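Local coordinates for carboxypeptidase 1 (Deinococcus radiodurans str. R1, PDB 5GIV), which probably releases amino acids one at a time from the C-terminus of peptides, with broad specificity, as a zinc-binding metallocarboxypeptidase of the M32 family, at residues Phe312-Phe317 / Val331-Met336; Arg345-Thr350 / Leu395-Asp400; Asn358-Thr363 / Gln391-Arg396. One frame throughout, in Å; residues are numbered along the deposited sequence.

Interaction 1. Residues Phe312-Phe317 / Val331-Met336; sequences FWAAYF and VTEEEM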
loop_
_atom_site.group_PDB
_atom_site.type_symbol
_atom_site.label_atom_id
_atom_site.label_comp_id
_atom_site.label_asym_id
_atom_site.label_seq_id
_atom_site.Cartn_x
_atom_site.Cartn_y
_atom_site.Cartn_z
ATOM N N PHE A 312 27.946 7.788 -19.043
ATOM C CA PHE A 312 26.762 6.973 -18.781
ATOM C C PHE A 312 26.359 6.174 -20.015
ATOM O O PHE A 312 26.069 4.975 -19.925
ATOM C CB PHE A 312 25.615 7.869 -18.297
ATOM C CG PHE A 312 24.338 7.133 -18.007
ATOM C CD1 PHE A 312 23.458 6.800 -19.028
ATOM C CD2 PHE A 312 24.012 6.780 -16.700
ATOM C CE1 PHE A 312 22.288 6.135 -18.755
ATOM C CE2 PHE A 312 22.835 6.111 -16.420
ATOM C CZ PHE A 312 21.970 5.787 -17.446
ATOM N N TRP A 313 26.313 6.827 -21.179
ATOM C CA TRP A 313 25.843 6.135 -22.374
ATOM C C TRP A 313 26.916 5.246 -23.000
ATOM O O TRP A 313 26.580 4.255 -23.665
ATOM C CB TRP A 313 25.300 7.153 -23.381
ATOM C CG TRP A 313 23.972 7.643 -22.940
ATOM C CD1 TRP A 313 23.678 8.868 -22.415
ATOM C CD2 TRP A 313 22.757 6.888 -22.905
ATOM N NE1 TRP A 313 22.346 8.930 -22.080
ATOM C CE2 TRP A 313 21.758 7.727 -22.371
ATOM C CE3 TRP A 313 22.414 5.587 -23.284
ATOM C CZ2 TRP A 313 20.437 7.309 -22.210
ATOM C CZ3 TRP A 313 21.093 5.171 -23.124
ATOM C CH2 TRP A 313 20.126 6.031 -22.592
ATOM N N ALA A 314 28.200 5.552 -22.789
ATOM C CA ALA A 314 29.229 4.585 -23.161
ATOM C C ALA A 314 29.006 3.257 -22.454
ATOM O O ALA A 314 29.305 2.198 -23.016
ATOM C CB ALA A 314 30.622 5.128 -22.847
ATOM N N ALA A 315 28.453 3.292 -21.241
ATOM C CA ALA A 315 28.241 2.089 -20.448
ATOM C C ALA A 315 26.924 1.391 -20.765
ATOM O O ALA A 315 26.871 0.155 -20.779
ATOM C CB ALA A 315 28.276 2.434 -18.957
ATOM N N TYR A 316 25.865 2.147 -21.075
ATOM C CA TYR A 316 24.533 1.568 -21.170
ATOM C C TYR A 316 23.957 1.536 -22.578
ATOM O O TYR A 316 22.922 0.896 -22.778
ATOM C CB TYR A 316 23.553 2.304 -20.242
ATOM C CG TYR A 316 23.787 1.977 -18.798
ATOM C CD1 TYR A 316 23.404 0.745 -18.289
ATOM C CD2 TYR A 316 24.387 2.887 -17.940
ATOM C CE1 TYR A 316 23.621 0.423 -16.972
ATOM C CE2 TYR A 316 24.606 2.573 -16.611
ATOM C CZ TYR A 316 24.224 1.339 -16.136
ATOM O OH TYR A 316 24.435 0.992 -14.822
ATOM N N PHE A 317 24.590 2.165 -23.562
ATOM C CA PHE A 317 24.004 2.117 -24.893
ATOM C C PHE A 317 23.856 0.680 -25.372
ATOM O O PHE A 317 22.876 0.350 -26.054
ATOM C CB PHE A 317 24.833 2.922 -25.887
ATOM C CG PHE A 317 24.199 3.029 -27.237
ATOM C CD1 PHE A 317 23.110 3.855 -27.431
ATOM C CD2 PHE A 317 24.680 2.297 -28.309
ATOM C CE1 PHE A 317 22.515 3.969 -28.667
ATOM C CE2 PHE A 317 24.085 2.401 -29.561
ATOM C CZ PHE A 317 22.996 3.239 -29.736
ATOM N N VAL A 331 21.508 4.508 -35.389
ATOM C CA VAL A 331 21.759 5.526 -34.381
ATOM C C VAL A 331 23.029 5.136 -33.654
ATOM O O VAL A 331 23.173 3.986 -33.224
ATOM C CB VAL A 331 20.583 5.656 -33.392
ATOM C CG1 VAL A 331 20.812 6.828 -32.442
ATOM C CG2 VAL A 331 19.254 5.786 -34.153
ATOM N N THR A 332 23.932 6.091 -33.493
ATOM C CA THR A 332 25.172 5.801 -32.797
ATOM C C THR A 332 25.011 6.028 -31.299
ATOM O O THR A 332 24.034 6.615 -30.824
ATOM C CB THR A 332 26.310 6.672 -33.323
ATOM O OG1 THR A 332 26.095 8.027 -32.912
ATOM C CG2 THR A 332 26.397 6.605 -34.854
ATOM N N GLU A 333 25.974 5.515 -30.544
ATOM C CA GLU A 333 26.019 5.823 -29.127
ATOM C C GLU A 333 26.138 7.327 -28.901
ATOM O O GLU A 333 25.489 7.882 -28.009
ATOM C CB GLU A 333 27.173 5.066 -28.479
ATOM C CG GLU A 333 27.551 5.583 -27.128
ATOM C CD GLU A 333 28.819 4.955 -26.613
ATOM O OE1 GLU A 333 28.988 3.724 -26.774
ATOM O OE2 GLU A 333 29.653 5.705 -26.073
ATOM N N GLU A 334 26.955 8.009 -29.706
ATOM C CA GLU A 334 27.108 9.454 -29.553
ATOM C C GLU A 334 25.799 10.189 -29.827
ATOM O O GLU A 334 25.537 11.238 -29.229
ATOM C CB GLU A 334 28.233 9.961 -30.467
ATOM C CG GLU A 334 28.437 11.485 -30.516
ATOM C CD GLU A 334 28.981 12.094 -29.211
ATOM O OE1 GLU A 334 29.051 13.345 -29.121
ATOM O OE2 GLU A 334 29.351 11.335 -28.278
ATOM N N GLU A 335 24.977 9.675 -30.742
ATOM C CA GLU A 335 23.724 10.355 -31.039
ATOM C C GLU A 335 22.736 10.229 -29.882
ATOM O O GLU A 335 22.015 11.180 -29.569
ATOM C CB GLU A 335 23.135 9.814 -32.339
ATOM C CG GLU A 335 23.896 10.295 -33.556
ATOM C CD GLU A 335 23.376 9.717 -34.846
ATOM O OE1 GLU A 335 23.205 8.486 -34.925
ATOM O OE2 GLU A 335 23.172 10.499 -35.790
ATOM N N MET A 336 22.715 9.078 -29.214
ATOM C CA MET A 336 21.855 8.928 -28.052
ATOM C C MET A 336 22.293 9.859 -26.928
ATOM O O MET A 336 21.448 10.438 -26.233
ATOM C CB MET A 336 21.846 7.474 -27.588
ATOM C CG MET A 336 20.990 7.231 -26.361
ATOM S SD MET A 336 19.248 7.574 -26.673
ATOM C CE MET A 336 18.916 6.403 -27.962
HETATM O O HOH W 1 31.202 1.697 -25.225
#
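Phe317 lies flat against the start of helix 333-339. Glu333 CA sits over the centre of its ring, 3.7 Å from the Phe317 centroid and only 4° off the ring normal. Glu333 CB follows over the same ring, 3.7 Å from Phe317 CD2. Met336 CB approaches Phe317 CE1 obliquely at 3.7 Å. Phe317 CG is anti to its backbone N (chi1 -174°), and this sends the ring out from helix 310-323 to the first turn of the other helix.

Met336 also covers Trp313. Met336 CG stands over the six-membered ring, 3.7 Å from the Trp313 centroid. The bend at chi2 (63°) brings Met336 SD over the same face, 4.6 Å from the Trp313 centroid, a Met-aromatic contact. Phe312 CD1 covers the opposite face of Trp313, and Trp313 NE1 is hydrogen-bonded to Tyr262 OH.

Glu333 runs on, extended, along the backbone of Trp313 and Ala314. A water donates to Ala314 O at 3.0 Å and more weakly to Glu333 OE1.

Behind this shell, Thr332 and Glu335 fix the helix start. Glu335 N donates to Thr332 OG1 at 2.9 Å, and Thr332 N returns a bond to Glu335 OE1 on its anti lone pair. This reciprocal pair is a capping box, with Thr332 as N-cap, set on an aromatic helix-helix contact away from the zinc site.

Interaction 2. Residues Arg345-Thr350 / Leu395-Asp400; sequences RSLIRT and LRAPSD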
loop_
_atom_site.group_PDB
_atom_site.type_symbol
_atom_site.label_atom_id
_atom_site.label_comp_id
_atom_site.label_asym_id
_atom_site.label_seq_id
_atom_site.Cartn_x
_atom_site.Cartn_y
_atom_site.Cartn_z
ATOM N N ARG A 345 13.285 26.714 -25.313
ATOM C CA ARG A 345 12.327 27.431 -24.485
ATOM C C ARG A 345 10.998 26.699 -24.543
ATOM O O ARG A 345 10.421 26.541 -25.621
ATOM C CB ARG A 345 12.157 28.860 -24.979
ATOM C CG ARG A 345 13.457 29.553 -25.253
ATOM C CD ARG A 345 13.234 30.868 -25.971
ATOM N NE ARG A 345 14.519 31.409 -26.395
ATOM C CZ ARG A 345 14.911 31.506 -27.660
ATOM N NH1 ARG A 345 14.102 31.133 -28.649
ATOM N NH2 ARG A 345 16.115 31.994 -27.933
ATOM N N SER A 346 10.517 26.244 -23.394
ATOM C CA SER A 346 9.310 25.435 -23.331
ATOM C C SER A 346 8.432 25.966 -22.206
ATOM O O SER A 346 8.799 26.907 -21.495
ATOM C CB SER A 346 9.639 23.947 -23.140
ATOM O OG SER A 346 10.457 23.732 -21.993
ATOM N N LEU A 347 7.249 25.370 -22.067
ATOM C CA LEU A 347 6.230 25.847 -21.139
ATOM C C LEU A 347 6.205 25.106 -19.801
ATOM O O LEU A 347 5.907 25.721 -18.772
ATOM C CB LEU A 347 4.849 25.712 -21.784
ATOM C CG LEU A 347 4.555 26.544 -23.025
ATOM C CD1 LEU A 347 3.191 26.144 -23.590
ATOM C CD2 LEU A 347 4.605 28.048 -22.704
ATOM N N ILE A 348 6.510 23.812 -19.782
ATOM C CA ILE A 348 6.312 22.983 -18.600
ATOM C C ILE A 348 7.609 22.943 -17.810
ATOM O O ILE A 348 8.642 22.488 -18.319
ATOM C CB ILE A 348 5.868 21.562 -18.979
ATOM C CG1 ILE A 348 4.637 21.600 -19.896
ATOM C CG2 ILE A 348 5.651 20.725 -17.718
ATOM C CD1 ILE A 348 3.473 22.357 -19.323
ATOM N N ARG A 349 7.543 23.405 -16.557
ATOM C CA ARG A 349 8.728 23.483 -15.716
ATOM C C ARG A 349 9.374 22.117 -15.539
ATOM O O ARG A 349 10.592 21.974 -15.689
ATOM C CB ARG A 349 8.370 24.087 -14.358
ATOM C CG ARG A 349 9.517 24.040 -13.359
ATOM C CD ARG A 349 9.064 24.501 -11.981
ATOM N NE ARG A 349 7.937 23.696 -11.532
ATOM C CZ ARG A 349 8.061 22.541 -10.891
ATOM N NH1 ARG A 349 9.271 22.072 -10.602
ATOM N NH2 ARG A 349 6.978 21.866 -10.531
ATOM N N THR A 350 8.574 21.097 -15.211
ATOM C CA THR A 350 9.142 19.793 -14.867
ATOM C C THR A 350 9.864 19.128 -16.035
ATOM O O THR A 350 10.731 18.280 -15.805
ATOM C CB THR A 350 8.058 18.855 -14.320
ATOM O OG1 THR A 350 6.943 18.823 -15.216
ATOM C CG2 THR A 350 7.579 19.324 -12.970
ATOM N N LEU A 395 7.993 32.984 -24.662
ATOM C CA LEU A 395 6.738 32.503 -25.225
ATOM C C LEU A 395 5.725 32.392 -24.101
ATOM O O LEU A 395 6.067 32.473 -22.919
ATOM C CB LEU A 395 6.902 31.154 -25.926
ATOM C CG LEU A 395 6.926 29.917 -25.025
ATOM C CD1 LEU A 395 6.896 28.649 -25.857
ATOM C CD2 LEU A 395 8.131 29.912 -24.121
ATOM N N ARG A 396 4.470 32.195 -24.480
ATOM C CA ARG A 396 3.408 32.064 -23.501
ATOM C C ARG A 396 2.486 30.917 -23.887
ATOM O O ARG A 396 2.357 30.564 -25.064
ATOM C CB ARG A 396 2.630 33.371 -23.331
ATOM C CG ARG A 396 2.122 34.005 -24.591
ATOM C CD ARG A 396 0.915 34.826 -24.227
ATOM N NE ARG A 396 -0.194 33.952 -23.835
ATOM C CZ ARG A 396 -1.273 34.359 -23.172
ATOM N NH1 ARG A 396 -1.388 35.636 -22.818
ATOM N NH2 ARG A 396 -2.234 33.486 -22.865
ATOM N N ALA A 397 1.865 30.322 -22.874
ATOM C CA ALA A 397 0.942 29.234 -23.114
ATOM C C ALA A 397 -0.322 29.755 -23.804
ATOM O O ALA A 397 -0.647 30.942 -23.709
ATOM C CB ALA A 397 0.579 28.551 -21.802
ATOM N N PRO A 398 -1.028 28.890 -24.538
ATOM C CA PRO A 398 -2.252 29.332 -25.224
ATOM C C PRO A 398 -3.396 29.642 -24.281
ATOM O O PRO A 398 -4.353 30.314 -24.685
ATOM C CB PRO A 398 -2.588 28.147 -26.139
ATOM C CG PRO A 398 -1.939 26.977 -25.488
ATOM C CD PRO A 398 -0.692 27.490 -24.841
ATOM N N SER A 399 -3.340 29.159 -23.045
ATOM C CA SER A 399 -4.383 29.396 -22.068
ATOM C C SER A 399 -3.745 29.345 -20.682
ATOM O O SER A 399 -2.518 29.373 -20.547
ATOM C CB SER A 399 -5.513 28.374 -22.241
ATOM O OG SER A 399 -5.051 27.063 -21.984
ATOM N N ASP A 400 -4.581 29.260 -19.648
ATOM C CA ASP A 400 -4.086 29.145 -18.285
ATOM C C ASP A 400 -3.784 27.711 -17.881
ATOM O O ASP A 400 -3.147 27.508 -16.843
ATOM C CB ASP A 400 -5.100 29.740 -17.301
ATOM C CG ASP A 400 -5.358 31.204 -17.555
ATOM O OD1 ASP A 400 -4.407 31.929 -17.883
ATOM O OD2 ASP A 400 -6.516 31.641 -17.441
#
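Leu347 reaches across to residues 395-400 with both methyl groups, and the two methyls meet different things. CD2 points at the backbone. Leu347 CD2 lies 3.6 Å from Ala397 N and 3.8 Å from Arg396 C, so it covers the peptide link between these two residues. Leu347 CD1 faces the side chains beyond and meets Ala397 CB at 4.0 Å, with Pro398 CD a little farther off at 4.3 Å. Leu347 CG stands anti to its carbonyl carbon, beside the backbone N (chi1 -64°). This carries the methyls toward residues 395-400, although the CB itself does not point there.

Leu395 comes to meet it. With chi1 at 80°, Leu395 CG is laid against Leu347 CD2 at 3.8 Å. Leu395 CD2 lies 4.0 Å from Ser346 O, and Leu395 CD1 lies 4.1 Å from Arg345 O. The contact is van der Waals packing, aliphatic methyls against other side chains and against backbone.

Arg396 turns away and folds back on its own segment. Arg396 NE and NH2 both donate to Ala397 O, nearly in the guanidinium plane, at 3.0 Å for NE. The guanidinium of Arg345 also leads away, to a salt bridge with Asp188.

This is surface packing between two loops. Residues 345-350 come just before helix 357-372, whose His360 touches Arg349. Residues 395-400 lie in the loop that follows helix 381-393, and Ala397 rests on His386 of that helix.

Interaction 3. Residues Asn358-Thr363 / Gln391-Arg396; sequences NLHVIT and QNLGLR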
loop_
_atom_site.group_PDB
_atom_site.type_symbol
_atom_site.label_atom_id
_atom_site.label_comp_id
_atom_site.label_asym_id
_atom_site.label_seq_id
_atom_site.Cartn_x
_atom_site.Cartn_y
_atom_site.Cartn_z
ATOM N N ASN A 358 15.886 26.962 -14.815
ATOM C CA ASN A 358 15.830 27.909 -13.709
ATOM C C ASN A 358 14.963 29.119 -14.027
ATOM O O ASN A 358 14.420 29.739 -13.106
ATOM C CB ASN A 358 17.251 28.323 -13.328
ATOM C CG ASN A 358 18.087 27.136 -12.882
ATOM O OD1 ASN A 358 17.643 26.322 -12.082
ATOM N ND2 ASN A 358 19.290 27.022 -13.413
ATOM N N LEU A 359 14.761 29.427 -15.306
ATOM C CA LEU A 359 13.889 30.542 -15.653
ATOM C C LEU A 359 12.451 30.297 -15.201
ATOM O O LEU A 359 11.714 31.253 -14.929
ATOM C CB LEU A 359 13.954 30.790 -17.161
ATOM C CG LEU A 359 15.353 31.136 -17.669
ATOM C CD1 LEU A 359 15.406 31.088 -19.177
ATOM C CD2 LEU A 359 15.753 32.518 -17.172
ATOM N N HIS A 360 12.029 29.033 -15.112
ATOM C CA HIS A 360 10.696 28.743 -14.587
ATOM C C HIS A 360 10.624 28.995 -13.084
ATOM O O HIS A 360 9.624 29.528 -12.585
ATOM C CB HIS A 360 10.301 27.297 -14.901
ATOM C CG HIS A 360 10.224 26.985 -16.364
ATOM N ND1 HIS A 360 9.040 27.005 -17.072
ATOM C CD2 HIS A 360 11.182 26.617 -17.245
ATOM C CE1 HIS A 360 9.276 26.673 -18.328
ATOM N NE2 HIS A 360 10.568 26.437 -18.461
ATOM N N VAL A 361 11.657 28.580 -12.344
ATOM C CA VAL A 361 11.684 28.785 -10.899
ATOM C C VAL A 361 11.711 30.272 -10.577
ATOM O O VAL A 361 10.984 30.749 -9.696
ATOM C CB VAL A 361 12.887 28.049 -10.278
ATOM C CG1 VAL A 361 13.040 28.393 -8.810
ATOM C CG2 VAL A 361 12.730 26.550 -10.454
ATOM N N ILE A 362 12.564 31.023 -11.279
ATOM C CA ILE A 362 12.643 32.467 -11.074
ATOM C C ILE A 362 11.289 33.114 -11.326
ATOM O O ILE A 362 10.836 33.969 -10.557
ATOM C CB ILE A 362 13.728 33.084 -11.972
ATOM C CG1 ILE A 362 15.102 32.519 -11.605
ATOM C CG2 ILE A 362 13.675 34.612 -11.891
ATOM C CD1 ILE A 362 16.206 32.953 -12.533
ATOM N N THR A 363 10.634 32.738 -12.424
ATOM C CA THR A 363 9.304 33.269 -12.693
ATOM C C THR A 363 8.385 33.103 -11.486
ATOM O O THR A 363 7.783 34.070 -11.012
ATOM C CB THR A 363 8.709 32.571 -13.915
ATOM O OG1 THR A 363 9.551 32.819 -15.043
ATOM C CG2 THR A 363 7.294 33.090 -14.198
ATOM N N GLN A 391 8.419 37.399 -20.890
ATOM C CA GLN A 391 9.650 38.106 -20.563
ATOM C C GLN A 391 10.809 37.144 -20.330
ATOM O O GLN A 391 11.907 37.357 -20.852
ATOM C CB GLN A 391 9.432 38.950 -19.307
ATOM C CG GLN A 391 10.723 39.431 -18.656
ATOM C CD GLN A 391 10.496 40.120 -17.312
ATOM O OE1 GLN A 391 9.355 40.317 -16.879
ATOM N NE2 GLN A 391 11.589 40.431 -16.618
ATOM N N ASN A 392 10.573 36.053 -19.600
ATOM C CA ASN A 392 11.683 35.219 -19.156
ATOM C C ASN A 392 11.985 34.056 -20.083
ATOM O O ASN A 392 13.135 33.616 -20.144
ATOM C CB ASN A 392 11.430 34.678 -17.745
ATOM C CG ASN A 392 11.426 35.772 -16.695
ATOM O OD1 ASN A 392 12.079 36.804 -16.858
ATOM N ND2 ASN A 392 10.717 35.535 -15.594
ATOM N N LEU A 393 10.995 33.538 -20.800
ATOM C CA LEU A 393 11.219 32.386 -21.657
ATOM C C LEU A 393 10.880 32.647 -23.110
ATOM O O LEU A 393 11.083 31.760 -23.941
ATOM C CB LEU A 393 10.425 31.187 -21.136
ATOM C CG LEU A 393 11.054 30.653 -19.850
ATOM C CD1 LEU A 393 10.009 30.172 -18.863
ATOM C CD2 LEU A 393 12.005 29.539 -20.205
ATOM N N GLY A 394 10.370 33.828 -23.440
ATOM C CA GLY A 394 10.122 34.182 -24.818
ATOM C C GLY A 394 8.871 33.601 -25.438
ATOM O O GLY A 394 8.690 33.724 -26.653
ATOM N N LEU A 395 7.993 32.984 -24.662
ATOM C CA LEU A 395 6.738 32.503 -25.225
ATOM C C LEU A 395 5.725 32.392 -24.101
ATOM O O LEU A 395 6.067 32.473 -22.919
ATOM C CB LEU A 395 6.902 31.154 -25.926
ATOM C CG LEU A 395 6.926 29.917 -25.025
ATOM C CD1 LEU A 395 6.896 28.649 -25.857
ATOM C CD2 LEU A 395 8.131 29.912 -24.121
ATOM N N ARG A 396 4.470 32.195 -24.480
ATOM C CA ARG A 396 3.408 32.064 -23.501
ATOM C C ARG A 396 2.486 30.917 -23.887
ATOM O O ARG A 396 2.357 30.564 -25.064
ATOM C CB ARG A 396 2.630 33.371 -23.331
ATOM C CG ARG A 396 2.122 34.005 -24.591
ATOM C CD ARG A 396 0.915 34.826 -24.227
ATOM N NE ARG A 396 -0.194 33.952 -23.835
ATOM C CZ ARG A 396 -1.273 34.359 -23.172
ATOM N NH1 ARG A 396 -1.388 35.636 -22.818
ATOM N NH2 ARG A 396 -2.234 33.486 -22.865
#
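This is a buried helix-helix contact, between helix 357-372 and the C-terminal end of helix 381-393. The second helix ends at Leu393, and Gly394 leaves helical geometry with a positive phi of 79°.

Leu393 inserts its two methyls between Leu359 and His360. Leu393 CD1 lies over the centre of the imidazole, 3.7 Å from the His360 centroid, a CH-pi contact. Leu393 CD2 packs on Leu359 CB at 3.8 Å. His360 ND1 and Tyr389 OH are hydrogen-bonded. The His360 side chain is about 14 Å from the zinc ion. Leu359 CD1 in turn touches Asn392 O at 3.5 Å.

Thr363 OG1 is anti to its carbonyl carbon (chi1 -61°), which turns the hydroxyl back along the helix to donate to Leu359 O at 2.7 Å. Asn392 ND2 meets Thr363 OG1 at 3.0 Å, with an N-H...O angle of 166° and the hydroxyl oxygen close to the amide plane. A valine in place of Thr363 would probably leave Asn392 ND2 without this acceptor, losing the direct hydrogen bond between the two segments. At the other end of that amide, Asn392 OD1 is hydrogen-bonded to Arg180 NH2.

Interactions 2 and 3 are neighbours, with centres about 9 Å apart. They share Leu395 and Arg396. Interaction 3 is buried and joins helix 357-372 to helix 381-393. Interaction 2 lies at the surface and joins the loop leading toward the first of these helices to the loop that follows the second. They touch directly, for Ser346 O lies 3.2 Å from His360 CE1. Interaction 1 is separate, with its centre about 30 Å from that of interaction 2, and is partly buried. Chemistry follows place. Aromatic faces dominate interaction 1, aliphatic methyls interaction 2. Interaction 3 alone has a direct hydrogen bond between its two segments.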